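PDB 5IXP: extracellular solute-binding protein family 1, which probably binds a solute outside the cell membrane and delivers it to an ABC transporter for uptake. Local coordinates for residues A71-F76 and D103-G108; D93-S98 and G272-V277; T145-A150 and A162-A167; L212-P217 and D230-M235. All coordinates share one frame; numbering follows the deposited sequence.

Contacts 1 and 2 touch each other on one side of the chain's centre, and contacts 3 and 4 touch on the opposite side; contacts 2 and 4 nevertheless reach the same mixed sheet. Contact 2 is the most central and is polar: a lysine and a tyrosine tie helix 93-98 to strand 269-276. Contact 1, farther out, joins two loops and grades from buried aliphatic packing to an exposed salt-bridge network. Contact 3 is wholly buried and dominated by aromatic rings, whereas contact 4, only partly buried, is small and apolar. These last two share a hydroxyl: Thr234 in 230-235 bonds both Tyr147 and the backbone of Trp163 in contact 3.

Contact 1. Residues A71-F76 and D103-G108; sequences AKADKF and DGRIIG
The Ala73 methyl sits over the centre of one face of the Arg105 guanidinium, CB 3.7 Å from Arg105 CZ. Deeper in, the contact is purely aliphatic. Ile107 CG2 touches two beta carbons, 4.1 Å from Ala73 CB and 4.0 Å from Phe76 CB, and Leu49 of helix 38-51 packs against Phe76 as well. The branch of Ile107 that does this work is CG2, which lies beside the backbone N because CG1 takes the place between N and the carbonyl carbon (chi1 66°). Both segments are connecting loops of a solute-binding protein of the PBP clan: 71-76 makes a short 3-10 turn after helix 66-70, while the loop 103-108 leads into strand 108-121. Toward solvent the packing gives way to a salt-bridge network of Asp74, Arg105 and Asp103. Asp74 reaches back with OD1 to form a hydrogen-bonded salt bridge with Arg105 NH2 at 2.8 Å, its carboxylate turned 66° from the guanidinium plane. On its other edge Arg105 grips Asp103 side-on, which restrains rotation of the guanidinium, with NE to OD2 at 2.6 Å and NH1 to OD1 at 3.1 Å.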
# COMPACT_ATOMS: atom_id res chain seq x y z
N ALA A 71 -16.73 -6.80 -5.91
CA ALA A 71 -17.62 -7.91 -6.24
C ALA A 71 -19.03 -7.69 -5.72
O ALA A 71 -19.95 -8.40 -6.14
CB ALA A 71 -17.06 -9.23 -5.69
N LYS A 72 -19.23 -6.72 -4.83
CA LYS A 72 -20.54 -6.37 -4.30
C LYS A 72 -20.95 -4.97 -4.73
O LYS A 72 -21.65 -4.27 -4.00
CB LYS A 72 -20.54 -6.47 -2.77
CG LYS A 72 -20.27 -7.86 -2.25
CD LYS A 72 -20.16 -7.86 -0.74
CE LYS A 72 -20.19 -9.27 -0.19
NZ LYS A 72 -21.47 -9.95 -0.53
N ALA A 73 -20.53 -4.55 -5.93
CA ALA A 73 -20.69 -3.16 -6.32
C ALA A 73 -22.15 -2.74 -6.41
O ALA A 73 -22.44 -1.54 -6.33
CB ALA A 73 -20.01 -2.90 -7.66
N ASP A 74 -23.08 -3.70 -6.56
CA ASP A 74 -24.50 -3.38 -6.56
C ASP A 74 -24.92 -2.66 -5.28
O ASP A 74 -25.90 -1.92 -5.28
CB ASP A 74 -25.34 -4.65 -6.72
CG ASP A 74 -25.50 -5.08 -8.17
OD1 ASP A 74 -24.76 -4.57 -9.03
OD2 ASP A 74 -26.37 -5.94 -8.44
N LYS A 75 -24.19 -2.87 -4.19
CA LYS A 75 -24.55 -2.30 -2.90
C LYS A 75 -23.89 -0.96 -2.64
O LYS A 75 -24.03 -0.41 -1.54
CB LYS A 75 -24.19 -3.29 -1.80
CG LYS A 75 -24.90 -4.60 -1.99
CD LYS A 75 -24.89 -5.44 -0.74
CE LYS A 75 -25.56 -6.77 -1.02
NZ LYS A 75 -25.61 -7.58 0.22
N PHE A 76 -23.18 -0.41 -3.63
CA PHE A 76 -22.53 0.88 -3.50
C PHE A 76 -22.99 1.82 -4.60
O PHE A 76 -23.32 1.39 -5.70
CB PHE A 76 -21.00 0.72 -3.53
CG PHE A 76 -20.46 0.01 -2.33
CD1 PHE A 76 -20.40 -1.37 -2.29
CD2 PHE A 76 -20.05 0.73 -1.22
CE1 PHE A 76 -19.92 -2.03 -1.18
CE2 PHE A 76 -19.56 0.08 -0.10
CZ PHE A 76 -19.50 -1.31 -0.08
N ASP A 103 -17.00 -3.61 -15.04
CA ASP A 103 -17.98 -3.00 -15.93
C ASP A 103 -17.93 -1.48 -15.92
O ASP A 103 -18.78 -0.84 -16.56
CB ASP A 103 -19.39 -3.48 -15.56
CG ASP A 103 -19.70 -3.27 -14.10
OD1 ASP A 103 -19.52 -4.22 -13.30
OD2 ASP A 103 -20.11 -2.15 -13.74
N GLY A 104 -16.98 -0.88 -15.20
CA GLY A 104 -16.77 0.55 -15.26
C GLY A 104 -17.35 1.37 -14.13
O GLY A 104 -17.17 2.59 -14.13
N ARG A 105 -18.06 0.76 -13.18
CA ARG A 105 -18.62 1.52 -12.08
C ARG A 105 -17.51 1.94 -11.12
O ARG A 105 -16.58 1.17 -10.84
CB ARG A 105 -19.67 0.70 -11.35
CG ARG A 105 -20.95 0.49 -12.17
CD ARG A 105 -21.91 -0.46 -11.47
NE ARG A 105 -21.45 -1.85 -11.51
CZ ARG A 105 -21.99 -2.84 -10.82
NH1 ARG A 105 -21.52 -4.07 -10.93
NH2 ARG A 105 -23.01 -2.60 -9.99
N ILE A 106 -17.59 3.17 -10.61
CA ILE A 106 -16.57 3.70 -9.72
C ILE A 106 -17.18 3.79 -8.33
O ILE A 106 -18.11 4.57 -8.10
CB ILE A 106 -16.05 5.07 -10.18
CG1 ILE A 106 -15.41 4.95 -11.57
CG2 ILE A 106 -15.06 5.63 -9.18
CD1 ILE A 106 -15.03 6.27 -12.18
N ILE A 107 -16.68 2.98 -7.39
CA ILE A 107 -17.32 2.91 -6.08
C ILE A 107 -16.55 3.65 -5.01
O ILE A 107 -17.04 3.74 -3.87
CB ILE A 107 -17.57 1.45 -5.65
CG1 ILE A 107 -16.25 0.70 -5.42
CG2 ILE A 107 -18.46 0.73 -6.67
CD1 ILE A 107 -16.46 -0.63 -4.67
N GLY A 108 -15.39 4.20 -5.32
CA GLY A 108 -14.62 4.92 -4.31
C GLY A 108 -13.88 6.12 -4.88
O GLY A 108 -13.44 6.13 -6.03

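Contact 2. Residues D93-S98 and G272-V277; sequences DWKVAS and GSYLTV
This is a buried, largely polar helix-to-strand contact, in which Lys95 and Tyr274 reach across from opposite directions and join helix 93-98 to strand 269-276. That strand runs antiparallel to both 58-62 and 108-121 in the mixed sheet of this protein, a member of the PBP clan of solute-binding proteins. The short helix and strand segments come no nearer than 10.1 Å between axes, at 56° to each other, so long side chains have to bridge the gap. Tyr274 spans it with its ring and ends on the helix backbone: OH donates to Lys95 O over 2.6 Å, lying in the carbonyl plane on a lone pair. Lys95 runs the other way along the ring. Its chain starts with CG anti to the backbone N (chi1 -178°), bends once at chi2 and then stays extended, which lays CE over one face of the tyrosine, 3.9 Å from the ring centroid. NZ follows over the same face at 4.2 Å from the centroid, a cation-pi contact, and goes on to donate to Ser273 O at 2.9 Å. Asp112 O, on strand 108-121, takes a second hydrogen bond from NZ, so two strand carbonyls and an aromatic face surround the buried ammonium and probably compensate for its loss of solvent. The tyrosine hydroxyl is also met from the helix by Ser98 CB at 3.2 Å, and a water links it to the serine, donating to Tyr274 OH over 3.3 Å and lying 3.2 Å from Ser98 OG.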
# COMPACT_ATOMS: atom_id res chain seq x y z
N ASP A 93 -4.21 7.67 -12.51
CA ASP A 93 -5.12 6.74 -13.18
C ASP A 93 -5.18 5.40 -12.45
O ASP A 93 -6.26 4.80 -12.33
CB ASP A 93 -4.71 6.55 -14.65
CG ASP A 93 -3.24 6.18 -14.84
OD1 ASP A 93 -2.84 6.01 -16.02
OD2 ASP A 93 -2.47 6.06 -13.85
N TRP A 94 -4.05 4.92 -11.91
CA TRP A 94 -4.08 3.64 -11.20
C TRP A 94 -4.86 3.72 -9.89
O TRP A 94 -5.43 2.72 -9.45
CB TRP A 94 -2.66 3.13 -10.95
CG TRP A 94 -1.72 4.06 -10.20
CD1 TRP A 94 -0.82 4.94 -10.75
CD2 TRP A 94 -1.54 4.13 -8.78
NE1 TRP A 94 -0.12 5.58 -9.76
CE2 TRP A 94 -0.53 5.10 -8.54
CE3 TRP A 94 -2.13 3.49 -7.69
CZ2 TRP A 94 -0.10 5.43 -7.26
CZ3 TRP A 94 -1.69 3.81 -6.42
CH2 TRP A 94 -0.69 4.77 -6.21
N LYS A 95 -4.90 4.90 -9.25
CA LYS A 95 -5.72 5.03 -8.06
C LYS A 95 -7.20 4.89 -8.39
O LYS A 95 -7.94 4.19 -7.68
CB LYS A 95 -5.45 6.38 -7.38
CG LYS A 95 -6.23 6.60 -6.06
CD LYS A 95 -5.65 5.77 -4.92
CE LYS A 95 -6.37 6.04 -3.59
NZ LYS A 95 -5.80 5.26 -2.44
N VAL A 96 -7.65 5.52 -9.48
CA VAL A 96 -9.04 5.39 -9.89
C VAL A 96 -9.36 3.94 -10.25
O VAL A 96 -10.41 3.41 -9.87
CB VAL A 96 -9.35 6.32 -11.08
CG1 VAL A 96 -10.79 6.12 -11.56
CG2 VAL A 96 -9.09 7.76 -10.73
N ALA A 97 -8.44 3.29 -10.96
CA ALA A 97 -8.70 1.95 -11.48
C ALA A 97 -8.94 0.95 -10.36
O ALA A 97 -9.76 0.03 -10.51
CB ALA A 97 -7.53 1.49 -12.36
N SER A 98 -8.24 1.10 -9.23
CA SER A 98 -8.37 0.13 -8.15
C SER A 98 -9.74 0.17 -7.49
O SER A 98 -10.11 -0.80 -6.81
CB SER A 98 -7.29 0.34 -7.09
OG SER A 98 -5.99 0.15 -7.63
N GLY A 272 -3.09 2.96 1.25
CA GLY A 272 -3.97 4.02 0.83
C GLY A 272 -5.42 3.57 0.84
O GLY A 272 -5.74 2.38 0.85
N SER A 273 -6.33 4.55 0.84
CA SER A 273 -7.73 4.23 1.09
C SER A 273 -8.63 4.96 0.10
O SER A 273 -8.17 5.64 -0.82
CB SER A 273 -8.13 4.57 2.53
OG SER A 273 -7.38 3.80 3.46
N TYR A 274 -9.94 4.78 0.30
CA TYR A 274 -11.00 5.31 -0.54
C TYR A 274 -12.18 5.67 0.35
O TYR A 274 -12.39 5.07 1.40
CB TYR A 274 -11.51 4.28 -1.61
CG TYR A 274 -10.46 3.94 -2.62
CD1 TYR A 274 -9.52 2.96 -2.36
CD2 TYR A 274 -10.40 4.62 -3.83
CE1 TYR A 274 -8.54 2.67 -3.28
CE2 TYR A 274 -9.42 4.32 -4.77
CZ TYR A 274 -8.50 3.34 -4.49
OH TYR A 274 -7.51 3.04 -5.40
N LEU A 275 -12.94 6.66 -0.09
CA LEU A 275 -14.25 6.94 0.49
C LEU A 275 -15.32 6.36 -0.43
O LEU A 275 -15.29 6.58 -1.65
CB LEU A 275 -14.46 8.44 0.69
CG LEU A 275 -13.37 9.15 1.52
CD1 LEU A 275 -13.76 10.61 1.72
CD2 LEU A 275 -13.17 8.46 2.86
N THR A 276 -16.25 5.60 0.14
CA THR A 276 -17.33 4.97 -0.61
C THR A 276 -18.67 5.41 -0.04
O THR A 276 -18.76 5.88 1.10
CB THR A 276 -17.25 3.44 -0.57
OG1 THR A 276 -17.58 2.96 0.75
CG2 THR A 276 -15.86 2.95 -0.98
N VAL A 277 -19.72 5.25 -0.83
CA VAL A 277 -21.07 5.63 -0.41
C VAL A 277 -21.99 4.43 -0.61
O VAL A 277 -22.38 4.13 -1.75
CB VAL A 277 -21.58 6.86 -1.19
CG1 VAL A 277 -23.05 7.17 -0.80
CG2 VAL A 277 -20.66 8.08 -0.96
O HOH W 1 -4.48 1.82 -5.38

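Contact 3. Residues T145-A150 and A162-A167; sequences TSYFAA and AWFDSA
Trp163 lays the nitrogen corner of its indole on the face of the Tyr147 ring, so that NE1 stands over the centre of that ring, 3.4 Å from Tyr147 CZ. The two ring systems are neither stacked nor perpendicular: the five-membered ring and the phenol are inclined at 48°, with centroids 4.4 Å apart. Farther along the indole, its benzo part rests against the helix at Ala150, whose CB is 3.9 Å from Trp163 CZ2. Trp163 holds its CG anti to the backbone N (chi1 -172°), which carries the indole out from the chain to the helix surface. This is a helix packed against the chain that returns from it, since residues 162-167 follow helix 144-157 and lead straight into helix 167-175, where Ser166 serves as N-cap and bonds Leu169 N. The chain turns a corner at residue 163, and the successive side chains Trp163 and Phe164 both point toward the helix. Phe164 fills the next dip, between Tyr147 and Phe148. Its CB lies 3.5 Å from Tyr147 OH, and its CE2 comes in at the edge of the Phe148 ring, 3.7 Å from Phe148 CE1. The tyrosine hydroxyl passes beyond this pair to bond Thr234 OG1 of strand 232-238. Phe125 and Phe154 add further rings around Trp163, and Phe148 is backed by Ala207 of helix 195-209 and by Met174 of helix 167-175.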
# COMPACT_ATOMS: atom_id res chain seq x y z
N THR A 145 16.04 -8.46 -10.52
CA THR A 145 17.27 -9.23 -10.72
C THR A 145 18.48 -8.43 -10.25
O THR A 145 19.34 -8.95 -9.53
CB THR A 145 17.39 -9.62 -12.18
OG1 THR A 145 16.30 -10.48 -12.53
CG2 THR A 145 18.69 -10.37 -12.42
N SER A 146 18.54 -7.14 -10.61
CA SER A 146 19.63 -6.29 -10.16
C SER A 146 19.59 -6.06 -8.65
O SER A 146 20.63 -5.98 -8.00
CB SER A 146 19.58 -4.95 -10.89
OG SER A 146 19.71 -5.14 -12.29
N TYR A 147 18.38 -5.93 -8.09
CA TYR A 147 18.25 -5.79 -6.64
C TYR A 147 18.84 -7.00 -5.91
O TYR A 147 19.62 -6.85 -4.95
CB TYR A 147 16.77 -5.60 -6.29
CG TYR A 147 16.45 -5.54 -4.82
CD1 TYR A 147 16.65 -4.38 -4.08
CD2 TYR A 147 15.92 -6.65 -4.17
CE1 TYR A 147 16.33 -4.32 -2.72
CE2 TYR A 147 15.60 -6.61 -2.82
CZ TYR A 147 15.80 -5.45 -2.10
OH TYR A 147 15.47 -5.42 -0.78
N PHE A 148 18.50 -8.21 -6.34
CA PHE A 148 19.04 -9.40 -5.68
C PHE A 148 20.53 -9.58 -5.96
O PHE A 148 21.28 -10.02 -5.09
CB PHE A 148 18.25 -10.64 -6.11
CG PHE A 148 16.80 -10.62 -5.66
CD1 PHE A 148 16.48 -10.40 -4.32
CD2 PHE A 148 15.77 -10.79 -6.57
CE1 PHE A 148 15.14 -10.36 -3.90
CE2 PHE A 148 14.44 -10.75 -6.17
CZ PHE A 148 14.11 -10.54 -4.83
N ALA A 149 20.97 -9.25 -7.18
CA ALA A 149 22.40 -9.32 -7.47
C ALA A 149 23.19 -8.38 -6.56
O ALA A 149 24.24 -8.75 -6.04
CB ALA A 149 22.66 -8.98 -8.94
N ALA A 150 22.69 -7.16 -6.35
CA ALA A 150 23.33 -6.26 -5.40
C ALA A 150 23.29 -6.84 -3.99
O ALA A 150 24.25 -6.70 -3.22
CB ALA A 150 22.66 -4.88 -5.42
N ALA A 162 21.64 -9.18 6.66
CA ALA A 162 20.84 -9.59 5.52
C ALA A 162 20.55 -8.39 4.63
O ALA A 162 20.80 -7.23 4.99
CB ALA A 162 19.54 -10.25 5.98
N TRP A 163 20.01 -8.68 3.45
CA TRP A 163 19.71 -7.63 2.48
C TRP A 163 18.36 -6.98 2.75
O TRP A 163 18.24 -5.75 2.70
CB TRP A 163 19.76 -8.24 1.08
CG TRP A 163 19.66 -7.28 -0.09
CD1 TRP A 163 18.80 -7.37 -1.15
CD2 TRP A 163 20.49 -6.14 -0.34
NE1 TRP A 163 19.03 -6.34 -2.04
CE2 TRP A 163 20.07 -5.58 -1.57
CE3 TRP A 163 21.56 -5.54 0.34
CZ2 TRP A 163 20.66 -4.44 -2.12
CZ3 TRP A 163 22.15 -4.40 -0.22
CH2 TRP A 163 21.70 -3.88 -1.43
N PHE A 164 17.34 -7.78 3.05
CA PHE A 164 16.00 -7.27 3.31
C PHE A 164 15.41 -8.00 4.52
O PHE A 164 15.95 -9.02 4.97
CB PHE A 164 15.09 -7.43 2.08
CG PHE A 164 15.06 -8.82 1.50
CD1 PHE A 164 14.31 -9.82 2.10
CD2 PHE A 164 15.76 -9.11 0.32
CE1 PHE A 164 14.27 -11.11 1.56
CE2 PHE A 164 15.73 -10.38 -0.23
CZ PHE A 164 14.98 -11.39 0.39
N ASP A 165 14.28 -7.49 5.01
CA ASP A 165 13.75 -7.99 6.28
C ASP A 165 13.05 -9.34 6.15
O ASP A 165 13.24 -10.21 7.00
CB ASP A 165 12.83 -6.94 6.93
CG ASP A 165 11.66 -6.54 6.03
OD1 ASP A 165 11.79 -6.58 4.79
OD2 ASP A 165 10.61 -6.16 6.58
N SER A 166 12.23 -9.56 5.12
CA SER A 166 11.55 -10.85 5.00
C SER A 166 11.24 -11.18 3.55
O SER A 166 11.08 -10.28 2.71
CB SER A 166 10.25 -10.92 5.83
OG SER A 166 9.20 -10.11 5.29
N ALA A 167 11.17 -12.48 3.26
CA ALA A 167 10.75 -12.93 1.94
C ALA A 167 9.33 -12.47 1.63
O ALA A 167 9.02 -12.10 0.49
CB ALA A 167 10.85 -14.45 1.84

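Contact 4. Residues L212-P217 and D230-M235; sequences LSAKLP and DAFATM
Leu216 comes at the Phe232 ring from its edge, the CD1 methyl lying near the ring plane, 3.9 Å from Phe232 CE2 and about equally far from CD2. Side chain and ring are set at a slant to each other, so the methyl meets the rim; Phe227 also pairs edge-to-face with this ring. Ala214 approaches CD2 too, its CB 4.2 Å away and oblique to the ring, and CB also lies 3.9 Å from Ala231 O. The ring stands where it does because Phe232 CG sits between its own backbone N and carbonyl carbon (chi1 51°), which turns the CD2-CE2 side to the loop. Leu216 uses the same CD1 branch a second time, at a looser 4.3 Å from Ala231 CB, so that one methyl lies against two neighbouring residues. Leu216 also touches Ala222, Trp223 and Ala226 of helix 221-226. No hydrogen bond crosses between the two segments; the loop instead is tied through its backbone to the chain at 162-165, which also bonds Ala231. Ala214 and Leu216 both point at 230-235, with Lys215 between them in a left-handed backbone conformation and its NZ bonded to the backbone O of Asp371. The bend, in which Ser213 OG accepts from Lys215 N at 2.9 Å, is an ST turn, in a loop that packs on Ala231 and Phe232, just before the chain turns its corner in strand 232-238, which pairs with strand 108-121 in the mixed sheet.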
# COMPACT_ATOMS: atom_id res chain seq x y z
N LEU A 212 19.80 -13.74 1.82
CA LEU A 212 19.44 -12.34 1.67
C LEU A 212 18.33 -11.90 2.61
O LEU A 212 18.12 -10.69 2.76
CB LEU A 212 19.03 -12.06 0.22
CG LEU A 212 20.14 -11.63 -0.76
CD1 LEU A 212 21.44 -12.34 -0.55
CD2 LEU A 212 19.68 -11.74 -2.20
N SER A 213 17.63 -12.83 3.26
CA SER A 213 16.49 -12.50 4.10
C SER A 213 16.87 -12.55 5.58
O SER A 213 17.55 -13.48 6.02
CB SER A 213 15.32 -13.45 3.86
OG SER A 213 14.27 -13.19 4.79
N ALA A 214 16.41 -11.57 6.33
CA ALA A 214 16.53 -11.62 7.78
C ALA A 214 15.48 -12.50 8.43
O ALA A 214 15.57 -12.76 9.64
CB ALA A 214 16.46 -10.20 8.37
N LYS A 215 14.49 -12.98 7.67
CA LYS A 215 13.46 -13.91 8.16
C LYS A 215 12.62 -13.30 9.28
O LYS A 215 12.17 -14.01 10.19
CB LYS A 215 14.07 -15.23 8.63
CG LYS A 215 15.12 -15.82 7.71
CD LYS A 215 15.93 -16.87 8.44
CE LYS A 215 17.02 -17.45 7.57
NZ LYS A 215 16.42 -18.19 6.43
N LEU A 216 12.37 -11.99 9.23
CA LEU A 216 11.65 -11.33 10.31
C LEU A 216 10.23 -11.02 9.87
O LEU A 216 10.03 -10.19 8.97
CB LEU A 216 12.36 -10.04 10.70
CG LEU A 216 13.73 -10.27 11.32
CD1 LEU A 216 14.52 -8.99 11.24
CD2 LEU A 216 13.56 -10.73 12.77
N PRO A 217 9.21 -11.64 10.47
CA PRO A 217 7.83 -11.35 10.08
C PRO A 217 7.47 -9.90 10.37
O PRO A 217 7.68 -9.41 11.48
CB PRO A 217 7.01 -12.32 10.95
CG PRO A 217 7.99 -13.39 11.35
CD PRO A 217 9.28 -12.66 11.53
N ASP A 230 22.05 -4.55 13.05
CA ASP A 230 22.45 -4.59 11.65
C ASP A 230 21.75 -5.70 10.87
O ASP A 230 22.30 -6.18 9.87
CB ASP A 230 23.97 -4.74 11.54
CG ASP A 230 24.72 -3.57 12.16
OD1 ASP A 230 24.09 -2.51 12.39
OD2 ASP A 230 25.94 -3.71 12.40
N ALA A 231 20.54 -6.10 11.28
CA ALA A 231 19.92 -7.31 10.74
C ALA A 231 19.64 -7.21 9.24
O ALA A 231 19.78 -8.21 8.52
CB ALA A 231 18.64 -7.64 11.49
N PHE A 232 19.19 -6.05 8.75
CA PHE A 232 18.90 -5.94 7.32
C PHE A 232 19.24 -4.54 6.81
O PHE A 232 19.18 -3.56 7.56
CB PHE A 232 17.43 -6.28 6.99
CG PHE A 232 16.43 -5.54 7.84
CD1 PHE A 232 15.94 -4.31 7.45
CD2 PHE A 232 15.96 -6.10 9.02
CE1 PHE A 232 15.00 -3.63 8.23
CE2 PHE A 232 15.03 -5.43 9.81
CZ PHE A 232 14.55 -4.19 9.41
N ALA A 233 19.58 -4.46 5.52
CA ALA A 233 20.14 -3.24 4.93
C ALA A 233 19.20 -2.48 4.02
O ALA A 233 19.49 -1.31 3.72
CB ALA A 233 21.42 -3.57 4.14
N THR A 234 18.11 -3.08 3.53
CA THR A 234 17.16 -2.39 2.66
C THR A 234 15.73 -2.79 3.01
O THR A 234 15.48 -3.83 3.63
CB THR A 234 17.37 -2.71 1.17
OG1 THR A 234 16.96 -4.07 0.91
CG2 THR A 234 18.84 -2.54 0.74
N MSE A 235 14.79 -1.94 2.59
CA MSE A 235 13.36 -2.27 2.60
C MSE A 235 12.64 -1.64 1.42
O MSE A 235 12.97 -0.51 1.03
CB MSE A 235 12.67 -1.79 3.89
CG MSE A 235 12.92 -2.61 5.14
SE MSE A 235 11.54 -2.10 6.43
CE MSE A 235 10.01 -3.01 5.57